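Local structure of glutamine amidotransferase type-2 domain-containing protein (Pseudomonas aeruginosa PAO1, 1TE5) at residues K70-I78 and L173-F181; L111-R122 and A131-R142. The protein is predicted to act as a class-II glutamine amidotransferase, probably releasing ammonia from glutamine for transfer to an acceptor that is not known. All blocks are in the same frame, centred on the assembly; numbering follows the deposited sequence.

Overall arrangement
Interaction 1 is core and interaction 2 lies nearer the surface. Interaction 1 (70-78 with 173-181) joins two antiparallel sheets near the centre of the subunit. It is made mostly of aliphatic side chains, with a water and turn carbonyls at one end. Interaction 2 (111-122 with 131-142) lays an irregular loop over helix 128-143. It buries about twice the surface, relies on aromatic rings, and reaches the second subunit. The centres of interactions 1 and 2 are about 20 Å apart. Along the chain, interaction 2 is nested in the loop closed by interaction 1. They share no element but meet directly: Ile174 CD1 packs on Leu136 CD1, so the sheet of 173-181 touches the helix of 131-142.

Interaction 1 of 2, residues K70-I78 and L173-F181; sequences KSETVIGHI and LISDGDWLF
Thr73 and Ile75 meet the hairpin 173-181 through Ser175, Gly177 and Leu180, while the Trp179 ring is directed off the other side. Asp176 OD1 lies over one face of that indole, toward its rim, and Phe181 N is in plane at its edge. Trp103 also meets Trp179 edge-to-face.

Ile75 carries the apolar part. Ile75 CD1 touches Leu180 CD1 at 3.6 Å and Ser175 CB at 3.7 Å, and it also lies against Leu173 CB. Thr73 is split between two roles. With chi1 at -49°, Thr73 CG2 stands anti to the backbone N and reaches Ser175 OG at 3.2 Å. Thr73 OG1 faces the turn, 3.3 Å from Gly177 O. A water lies 3.0 Å from Thr73 OG1 and donates to Asp178 O.

Strand 73-78 belongs to one antiparallel sheet and the hairpin to another. The two sheets pack face to face, as in the αββα sandwich of Ntn hydrolases. Phe181 turns to helix 150-165 on the outer side of its sheet.

The turn holds itself with side-chain bonds. Ser175 OG donates to Trp179 O. It also accepts from Gly177 N, with an N-H...O angle of 160°, an ST turn. Asp176 OD1 accepts from Asp178 N at 2.7 Å, an Asx turn; the donor comes on the anti side, 34° out of the carboxylate plane. Asp178 OD2 forms a salt bridge with Arg101.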
loop_
_atom_site.group_PDB
_atom_site.type_symbol
_atom_site.label_atom_id
_atom_site.label_comp_id
_atom_site.label_asym_id
_atom_site.label_seq_id
_atom_site.Cartn_x
_atom_site.Cartn_y
_atom_site.Cartn_z
ATOM N N LYS A 70 6.867 9.135 10.802
ATOM C CA LYS A 70 6.695 10.546 11.119
ATOM C C LYS A 70 5.681 11.149 10.142
ATOM O O LYS A 70 6.030 11.485 9.009
ATOM C CB LYS A 70 8.036 11.267 11.014
ATOM C CG LYS A 70 8.059 12.636 11.656
ATOM C CD LYS A 70 9.313 13.416 11.287
ATOM C CE LYS A 70 10.575 12.827 11.908
ATOM N NZ LYS A 70 10.652 13.048 13.382
ATOM N N SER A 71 4.435 11.277 10.583
ATOM C CA SER A 71 3.374 11.827 9.742
ATOM C C SER A 71 2.352 12.694 10.469
ATOM O O SER A 71 2.419 12.882 11.687
ATOM C CB SER A 71 2.646 10.707 9.004
ATOM O OG SER A 71 2.212 9.704 9.895
ATOM N N GLU A 72 1.451 13.285 9.686
ATOM C CA GLU A 72 0.392 14.138 10.215
ATOM C C GLU A 72 -0.925 13.390 10.278
ATOM O O GLU A 72 -1.824 13.791 11.006
ATOM C CB GLU A 72 0.212 15.378 9.343
ATOM C CG GLU A 72 1.450 16.243 9.232
ATOM C CD GLU A 72 1.188 17.565 8.525
ATOM O OE1 GLU A 72 1.646 18.602 9.029
ATOM O OE2 GLU A 72 0.528 17.573 7.468
ATOM N N THR A 73 -1.028 12.291 9.532
ATOM C CA THR A 73 -2.254 11.498 9.484
ATOM C C THR A 73 -1.984 9.994 9.564
ATOM O O THR A 73 -1.326 9.412 8.694
ATOM C CB THR A 73 -3.060 11.786 8.190
ATOM O OG1 THR A 73 -3.188 13.203 8.014
ATOM C CG2 THR A 73 -4.449 11.161 8.265
ATOM N N VAL A 74 -2.544 9.370 10.591
ATOM C CA VAL A 74 -2.380 7.943 10.812
ATOM C C VAL A 74 -3.723 7.292 11.071
ATOM O O VAL A 74 -4.511 7.796 11.857
ATOM C CB VAL A 74 -1.483 7.689 12.037
ATOM C CG1 VAL A 74 -1.398 6.189 12.334
ATOM C CG2 VAL A 74 -0.104 8.281 11.811
ATOM N N ILE A 75 -4.003 6.214 10.351
ATOM C CA ILE A 75 -5.234 5.457 10.524
ATOM C C ILE A 75 -4.821 3.998 10.678
ATOM O O ILE A 75 -4.071 3.470 9.857
ATOM C CB ILE A 75 -6.212 5.580 9.314
ATOM C CG1 ILE A 75 -6.940 6.921 9.337
ATOM C CG2 ILE A 75 -7.254 4.470 9.355
ATOM C CD1 ILE A 75 -8.062 7.004 8.336
ATOM N N GLY A 76 -5.332 3.346 11.713
ATOM C CA GLY A 76 -4.993 1.957 11.937
ATOM C C GLY A 76 -6.106 1.186 12.613
ATOM O O GLY A 76 -7.051 1.775 13.163
ATOM N N HIS A 77 -6.018 -0.136 12.533
ATOM C CA HIS A 77 -7.002 -1.019 13.146
ATOM C C HIS A 77 -6.256 -2.227 13.696
ATOM O O HIS A 77 -5.725 -3.042 12.945
ATOM C CB HIS A 77 -8.009 -1.512 12.122
ATOM C CG HIS A 77 -9.249 -2.156 12.669
ATOM N ND1 HIS A 77 -9.315 -2.663 13.950
ATOM C CD2 HIS A 77 -10.463 -2.380 12.113
ATOM C CE1 HIS A 77 -10.518 -3.169 14.159
ATOM N NE2 HIS A 77 -11.234 -3.010 13.061
ATOM N N ILE A 78 -6.197 -2.319 15.018
ATOM C CA ILE A 78 -5.498 -3.413 15.687
ATOM C C ILE A 78 -6.502 -4.436 16.223
ATOM O O ILE A 78 -7.658 -4.101 16.496
ATOM C CB ILE A 78 -4.639 -2.862 16.853
ATOM C CG1 ILE A 78 -3.812 -1.662 16.380
ATOM C CG2 ILE A 78 -3.722 -3.946 17.414
ATOM C CD1 ILE A 78 -2.887 -1.944 15.220
ATOM N N LEU A 173 -13.035 5.460 10.568
ATOM C CA LEU A 173 -12.034 6.503 10.408
ATOM C C LEU A 173 -11.781 6.585 8.905
ATOM O O LEU A 173 -11.559 5.562 8.247
ATOM C CB LEU A 173 -10.730 6.144 11.126
ATOM C CG LEU A 173 -10.755 5.811 12.617
ATOM C CD1 LEU A 173 -9.342 5.483 13.056
ATOM C CD2 LEU A 173 -11.336 6.967 13.423
ATOM N N ILE A 174 -11.871 7.792 8.358
ATOM C CA ILE A 174 -11.650 8.006 6.930
ATOM C C ILE A 174 -10.738 9.215 6.752
ATOM O O ILE A 174 -10.807 10.168 7.522
ATOM C CB ILE A 174 -12.985 8.233 6.197
ATOM C CG1 ILE A 174 -13.934 7.071 6.498
ATOM C CG2 ILE A 174 -12.739 8.344 4.703
ATOM C CD1 ILE A 174 -15.358 7.324 6.116
ATOM N N SER A 175 -9.910 9.186 5.716
ATOM C CA SER A 175 -9.010 10.282 5.503
ATOM C C SER A 175 -8.560 10.320 4.066
ATOM O O SER A 175 -8.598 9.293 3.384
ATOM C CB SER A 175 -7.792 10.132 6.414
ATOM O OG SER A 175 -6.797 11.105 6.156
ATOM N N ASP A 176 -8.300 11.511 3.564
ATOM C CA ASP A 176 -7.740 11.623 2.225
ATOM C C ASP A 176 -6.276 12.107 2.323
ATOM O O ASP A 176 -5.666 12.515 1.329
ATOM C CB ASP A 176 -8.561 12.666 1.453
ATOM C CG ASP A 176 -8.237 14.128 1.755
ATOM O OD1 ASP A 176 -7.719 14.435 2.849
ATOM O OD2 ASP A 176 -8.523 14.985 0.887
ATOM N N GLY A 177 -5.745 12.077 3.545
ATOM C CA GLY A 177 -4.381 12.502 3.788
ATOM C C GLY A 177 -4.313 13.888 4.392
ATOM O O GLY A 177 -3.269 14.284 4.910
ATOM N N ASP A 178 -5.390 14.657 4.235
ATOM C CA ASP A 178 -5.479 16.012 4.783
ATOM C C ASP A 178 -6.214 15.923 6.118
ATOM O O ASP A 178 -5.629 16.060 7.192
ATOM C CB ASP A 178 -6.292 16.951 3.856
ATOM C CG ASP A 178 -5.532 17.386 2.610
ATOM O OD1 ASP A 178 -6.207 17.713 1.602
ATOM O OD2 ASP A 178 -4.287 17.433 2.642
ATOM N N TRP A 179 -7.527 15.783 6.006
ATOM C CA TRP A 179 -8.406 15.681 7.145
ATOM C C TRP A 179 -8.609 14.231 7.543
ATOM O O TRP A 179 -8.371 13.313 6.758
ATOM C CB TRP A 179 -9.759 16.312 6.806
ATOM C CG TRP A 179 -10.255 15.940 5.439
ATOM C CD1 TRP A 179 -10.103 16.661 4.288
ATOM C CD2 TRP A 179 -10.929 14.726 5.070
ATOM N NE1 TRP A 179 -10.635 15.965 3.225
ATOM C CE2 TRP A 179 -11.146 14.777 3.679
ATOM C CE3 TRP A 179 -11.357 13.598 5.779
ATOM C CZ2 TRP A 179 -11.774 13.747 2.986
ATOM C CZ3 TRP A 179 -11.977 12.574 5.087
ATOM C CH2 TRP A 179 -12.178 12.655 3.705
ATOM N N LEU A 180 -9.123 14.041 8.747
ATOM C CA LEU A 180 -9.383 12.717 9.261
ATOM C C LEU A 180 -10.796 12.726 9.790
ATOM O O LEU A 180 -11.073 13.338 10.814
ATOM C CB LEU A 180 -8.384 12.388 10.376
ATOM C CG LEU A 180 -8.482 11.077 11.159
ATOM C CD1 LEU A 180 -8.908 9.938 10.275
ATOM C CD2 LEU A 180 -7.131 10.789 11.770
ATOM N N PHE A 181 -11.700 12.109 9.044
ATOM C CA PHE A 181 -13.097 12.020 9.421
ATOM C C PHE A 181 -13.287 10.893 10.430
ATOM O O PHE A 181 -12.808 9.779 10.241
ATOM C CB PHE A 181 -13.955 11.776 8.184
ATOM C CG PHE A 181 -15.426 11.670 8.466
ATOM C CD1 PHE A 181 -16.090 10.460 8.301
ATOM C CD2 PHE A 181 -16.153 12.781 8.865
ATOM C CE1 PHE A 181 -17.453 10.358 8.526
ATOM C CE2 PHE A 181 -17.525 12.688 9.094
ATOM C CZ PHE A 181 -18.173 11.473 8.923
HETATM O O HOH W 1 -5.140 14.734 9.743
#

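Interaction 2 of 2, residues L111-R122 and A131-R142; sequences LADFQPKPGFYR and AAFCDLLNRVRR
Tyr121 lies across Leu137 at about a right angle, with the leucine over one ring face. Leu137 CB makes a CH-pi contact 3.9 Å from the centroid of the Tyr121 ring, and Leu137 CD1 sits over the centre of that face. The amide of Asn138 runs past the edge of the same ring in the opposite direction, its plane only 26° from the ring plane. Tyr121 CB meets Cys134 CB at 3.7 Å.

Phe120 is turned differently. Its ring plane is 78° from the Asn138 amide, and the backbone carbonyl O of Asn138 is at its edge. Arg141 crosses over one face of Phe120, with Arg141 CG 4.3 Å from the ring centroid in a second CH-pi contact.

At the other end, Phe114 has Pro116 CD over one face and Leu111 CD1 over the opposite one, both toward the rim. The Phe114 side chain extends away from its own backbone N (chi1 -169°), which brings Phe114 CE1 to 3.9 Å from Ala132 CB. Pro116 CB lies 3.2 Å from Asp135 OD1. Asp135 OD2 forms a salt bridge with Arg139 NE at 2.9 Å and also makes a hydrogen bond with Tyr164 OH.

Phe120 O is hydrogen-bonded to Arg141 of the second subunit, and Arg122 forms a salt bridge with Glu146 of that subunit. Helix 128-143 has the loop on one side, helix 150-165 beside Leu136 and Arg139, and strands 94-98 and 101-108 against Leu137.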
loop_
_atom_site.group_PDB
_atom_site.type_symbol
_atom_site.label_atom_id
_atom_site.label_comp_id
_atom_site.label_asym_id
_atom_site.label_seq_id
_atom_site.Cartn_x
_atom_site.Cartn_y
_atom_site.Cartn_z
ATOM N N LEU A 111 -21.980 -5.290 10.399
ATOM C CA LEU A 111 -23.161 -4.866 9.647
ATOM C C LEU A 111 -23.996 -6.061 9.203
ATOM O O LEU A 111 -23.477 -6.990 8.581
ATOM C CB LEU A 111 -22.741 -4.055 8.420
ATOM C CG LEU A 111 -21.833 -2.853 8.692
ATOM C CD1 LEU A 111 -21.460 -2.180 7.386
ATOM C CD2 LEU A 111 -22.517 -1.870 9.625
ATOM N N ALA A 112 -25.284 -6.040 9.524
ATOM C CA ALA A 112 -26.183 -7.129 9.158
ATOM C C ALA A 112 -26.999 -6.789 7.919
ATOM O O ALA A 112 -27.460 -5.657 7.759
ATOM C CB ALA A 112 -27.110 -7.456 10.315
ATOM N N ASP A 113 -27.199 -7.788 7.063
ATOM C CA ASP A 113 -27.963 -7.621 5.826
ATOM C C ASP A 113 -27.511 -6.380 5.052
ATOM O O ASP A 113 -28.321 -5.524 4.682
ATOM C CB ASP A 113 -29.464 -7.538 6.139
ATOM C CG ASP A 113 -30.330 -7.669 4.895
ATOM O OD1 ASP A 113 -30.863 -6.639 4.416
ATOM O OD2 ASP A 113 -30.480 -8.811 4.400
ATOM N N PHE A 114 -26.202 -6.279 4.840
ATOM C CA PHE A 114 -25.624 -5.156 4.118
ATOM C C PHE A 114 -25.333 -5.615 2.698
ATOM O O PHE A 114 -24.509 -6.505 2.482
ATOM C CB PHE A 114 -24.344 -4.690 4.807
ATOM C CG PHE A 114 -23.821 -3.385 4.288
ATOM C CD1 PHE A 114 -22.558 -3.312 3.714
ATOM C CD2 PHE A 114 -24.602 -2.233 4.352
ATOM C CE1 PHE A 114 -22.078 -2.109 3.208
ATOM C CE2 PHE A 114 -24.131 -1.023 3.849
ATOM C CZ PHE A 114 -22.868 -0.961 3.274
ATOM N N GLN A 115 -25.996 -4.991 1.729
ATOM C CA GLN A 115 -25.842 -5.359 0.318
ATOM C C GLN A 115 -25.888 -4.164 -0.641
ATOM O O GLN A 115 -26.772 -4.069 -1.499
ATOM C CB GLN A 115 -26.922 -6.382 -0.058
ATOM C CG GLN A 115 -28.259 -6.243 0.715
ATOM C CD GLN A 115 -29.007 -4.932 0.448
ATOM O OE1 GLN A 115 -30.009 -4.917 -0.278
ATOM N NE2 GLN A 115 -28.538 -3.836 1.057
ATOM N N PRO A 116 -24.881 -3.283 -0.573
ATOM C CA PRO A 116 -24.819 -2.102 -1.439
ATOM C C PRO A 116 -24.808 -2.443 -2.924
ATOM O O PRO A 116 -24.334 -3.509 -3.318
ATOM C CB PRO A 116 -23.511 -1.441 -1.011
ATOM C CG PRO A 116 -22.660 -2.608 -0.645
ATOM C CD PRO A 116 -23.614 -3.452 0.163
ATOM N N LYS A 117 -25.359 -1.547 -3.739
ATOM C CA LYS A 117 -25.393 -1.752 -5.186
ATOM C C LYS A 117 -23.986 -1.577 -5.755
ATOM O O LYS A 117 -23.337 -0.553 -5.521
ATOM C CB LYS A 117 -26.326 -0.740 -5.848
ATOM C CG LYS A 117 -27.702 -0.648 -5.216
ATOM C CD LYS A 117 -28.472 0.548 -5.766
ATOM C CE LYS A 117 -27.683 1.841 -5.606
ATOM N NZ LYS A 117 -27.294 2.074 -4.192
ATOM N N PRO A 118 -23.494 -2.582 -6.502
ATOM C CA PRO A 118 -22.160 -2.543 -7.108
ATOM C C PRO A 118 -21.977 -1.267 -7.923
ATOM O O PRO A 118 -22.880 -0.855 -8.659
ATOM C CB PRO A 118 -22.163 -3.782 -7.994
ATOM C CG PRO A 118 -23.008 -4.726 -7.218
ATOM C CD PRO A 118 -24.169 -3.850 -6.824
ATOM N N GLY A 119 -20.812 -0.645 -7.788
ATOM C CA GLY A 119 -20.557 0.592 -8.498
ATOM C C GLY A 119 -19.145 0.697 -9.013
ATOM O O GLY A 119 -18.526 -0.316 -9.324
ATOM N N PHE A 120 -18.668 1.934 -9.149
ATOM C CA PHE A 120 -17.324 2.245 -9.637
ATOM C C PHE A 120 -16.269 1.458 -8.868
ATOM O O PHE A 120 -15.382 0.832 -9.460
ATOM C CB PHE A 120 -17.013 3.736 -9.454
ATOM C CG PHE A 120 -18.088 4.668 -9.954
ATOM C CD1 PHE A 120 -18.295 4.855 -11.326
ATOM C CD2 PHE A 120 -18.864 5.404 -9.041
ATOM C CE1 PHE A 120 -19.259 5.761 -11.785
ATOM C CE2 PHE A 120 -19.829 6.310 -9.478
ATOM C CZ PHE A 120 -20.028 6.495 -10.858
ATOM N N TYR A 121 -16.300 1.606 -7.547
ATOM C CA TYR A 121 -15.374 0.922 -6.661
ATOM C C TYR A 121 -15.957 -0.419 -6.247
ATOM O O TYR A 121 -17.139 -0.527 -5.921
ATOM C CB TYR A 121 -15.095 1.772 -5.419
ATOM C CG TYR A 121 -14.460 3.113 -5.710
ATOM C CD1 TYR A 121 -15.243 4.258 -5.880
ATOM C CD2 TYR A 121 -13.074 3.249 -5.798
ATOM C CE1 TYR A 121 -14.666 5.504 -6.124
ATOM C CE2 TYR A 121 -12.484 4.496 -6.041
ATOM C CZ TYR A 121 -13.290 5.615 -6.203
ATOM O OH TYR A 121 -12.723 6.844 -6.447
ATOM N N ARG A 122 -15.122 -1.448 -6.275
ATOM C CA ARG A 122 -15.550 -2.783 -5.888
ATOM C C ARG A 122 -14.562 -3.356 -4.875
ATOM O O ARG A 122 -13.359 -3.094 -4.951
ATOM C CB ARG A 122 -15.629 -3.698 -7.115
ATOM C CG ARG A 122 -16.572 -3.219 -8.205
ATOM C CD ARG A 122 -16.724 -4.284 -9.272
ATOM N NE ARG A 122 -17.502 -3.826 -10.417
ATOM C CZ ARG A 122 -18.810 -3.604 -10.402
ATOM N NH1 ARG A 122 -19.422 -3.188 -11.499
ATOM N NH2 ARG A 122 -19.504 -3.788 -9.290
ATOM N N ALA A 131 -16.861 -3.341 1.663
ATOM C CA ALA A 131 -18.055 -3.137 0.852
ATOM C C ALA A 131 -18.635 -1.764 1.214
ATOM O O ALA A 131 -19.156 -1.052 0.353
ATOM C CB ALA A 131 -19.068 -4.233 1.127
ATOM N N ALA A 132 -18.531 -1.413 2.495
ATOM C CA ALA A 132 -19.011 -0.137 3.004
ATOM C C ALA A 132 -18.117 0.986 2.507
ATOM O O ALA A 132 -18.606 2.069 2.184
ATOM C CB ALA A 132 -19.037 -0.143 4.526
ATOM N N PHE A 133 -16.807 0.736 2.490
ATOM C CA PHE A 133 -15.832 1.728 2.033
ATOM C C PHE A 133 -16.068 2.121 0.573
ATOM O O PHE A 133 -16.089 3.307 0.224
ATOM C CB PHE A 133 -14.408 1.175 2.179
ATOM C CG PHE A 133 -13.324 2.152 1.795
ATOM C CD1 PHE A 133 -12.098 1.694 1.325
ATOM C CD2 PHE A 133 -13.524 3.531 1.925
ATOM C CE1 PHE A 133 -11.073 2.591 0.987
ATOM C CE2 PHE A 133 -12.511 4.443 1.591
ATOM C CZ PHE A 133 -11.277 3.968 1.121
ATOM N N CYS A 134 -16.156 1.113 -0.283
ATOM C CA CYS A 134 -16.387 1.324 -1.696
ATOM C C CYS A 134 -17.707 2.034 -1.936
ATOM O O CYS A 134 -17.753 2.980 -2.711
ATOM C CB CYS A 134 -16.371 -0.005 -2.432
ATOM S SG CYS A 134 -14.761 -0.788 -2.398
ATOM N N ASP A 135 -18.763 1.586 -1.261
ATOM C CA ASP A 135 -20.083 2.187 -1.413
ATOM C C ASP A 135 -20.064 3.671 -1.070
ATOM O O ASP A 135 -20.639 4.494 -1.798
ATOM C CB ASP A 135 -21.109 1.467 -0.539
ATOM C CG ASP A 135 -22.528 1.946 -0.795
ATOM O OD1 ASP A 135 -23.085 1.646 -1.872
ATOM O OD2 ASP A 135 -23.085 2.630 0.084
ATOM N N LEU A 136 -19.424 4.001 0.049
ATOM C CA LEU A 136 -19.312 5.388 0.497
ATOM C C LEU A 136 -18.554 6.189 -0.549
ATOM O O LEU A 136 -18.831 7.370 -0.761
ATOM C CB LEU A 136 -18.581 5.464 1.844
ATOM C CG LEU A 136 -18.235 6.835 2.438
ATOM C CD1 LEU A 136 -18.244 6.737 3.953
ATOM C CD2 LEU A 136 -16.883 7.337 1.932
ATOM N N LEU A 137 -17.566 5.535 -1.160
ATOM C CA LEU A 137 -16.739 6.140 -2.191
ATOM C C LEU A 137 -17.553 6.373 -3.451
ATOM O O LEU A 137 -17.315 7.340 -4.169
ATOM C CB LEU A 137 -15.526 5.247 -2.495
ATOM C CG LEU A 137 -14.346 5.318 -1.523
ATOM C CD1 LEU A 137 -13.313 4.295 -1.901
ATOM C CD2 LEU A 137 -13.736 6.704 -1.535
ATOM N N ASN A 138 -18.501 5.483 -3.717
ATOM C CA ASN A 138 -19.360 5.581 -4.894
ATOM C C ASN A 138 -20.345 6.730 -4.773
ATOM O O ASN A 138 -20.712 7.352 -5.769
ATOM C CB ASN A 138 -20.119 4.275 -5.123
ATOM C CG ASN A 138 -19.221 3.156 -5.605
ATOM O OD1 ASN A 138 -19.597 1.983 -5.564
ATOM N ND2 ASN A 138 -18.040 3.511 -6.089
ATOM N N ARG A 139 -20.790 6.983 -3.546
ATOM C CA ARG A 139 -21.727 8.059 -3.262
ATOM C C ARG A 139 -21.037 9.406 -3.370
ATOM O O ARG A 139 -21.660 10.405 -3.729
ATOM C CB ARG A 139 -22.288 7.905 -1.856
ATOM C CG ARG A 139 -23.019 6.611 -1.620
ATOM C CD ARG A 139 -23.371 6.500 -0.162
ATOM N NE ARG A 139 -24.195 5.335 0.114
ATOM C CZ ARG A 139 -25.255 5.354 0.913
ATOM N NH1 ARG A 139 -25.954 4.243 1.112
ATOM N NH2 ARG A 139 -25.614 6.485 1.514
ATOM N N VAL A 140 -19.777 9.451 -2.953
ATOM C CA VAL A 140 -18.997 10.684 -3.022
ATOM C C VAL A 140 -18.640 10.970 -4.478
ATOM O O VAL A 140 -18.690 12.116 -4.910
ATOM C CB VAL A 140 -17.692 10.608 -2.153
ATOM C CG1 VAL A 140 -16.823 11.837 -2.354
ATOM C CG2 VAL A 140 -18.044 10.500 -0.692
ATOM N N ARG A 141 -18.280 9.929 -5.226
ATOM C CA ARG A 141 -17.914 10.081 -6.629
ATOM C C ARG A 141 -19.122 10.475 -7.490
ATOM O O ARG A 141 -18.990 11.263 -8.429
ATOM C CB ARG A 141 -17.246 8.797 -7.159
ATOM C CG ARG A 141 -16.884 8.835 -8.653
ATOM C CD ARG A 141 -15.395 8.592 -8.945
ATOM N NE ARG A 141 -14.752 9.562 -9.836
ATOM C CZ ARG A 141 -13.596 10.185 -9.586
ATOM N NH1 ARG A 141 -13.099 11.046 -10.465
ATOM N NH2 ARG A 141 -12.934 9.960 -8.457
ATOM N N ARG A 142 -20.296 9.938 -7.171
ATOM C CA ARG A 142 -21.506 10.249 -7.930
ATOM C C ARG A 142 -21.963 11.679 -7.663
ATOM O O ARG A 142 -22.263 12.428 -8.596
ATOM C CB ARG A 142 -22.622 9.261 -7.584
ATOM C CG ARG A 142 -23.681 9.116 -8.664
ATOM C CD ARG A 142 -24.593 7.936 -8.375
ATOM N NE ARG A 142 -25.670 7.817 -9.357
ATOM C CZ ARG A 142 -26.730 8.625 -9.423
ATOM N NH1 ARG A 142 -27.658 8.434 -10.355
ATOM N NH2 ARG A 142 -26.866 9.627 -8.559
#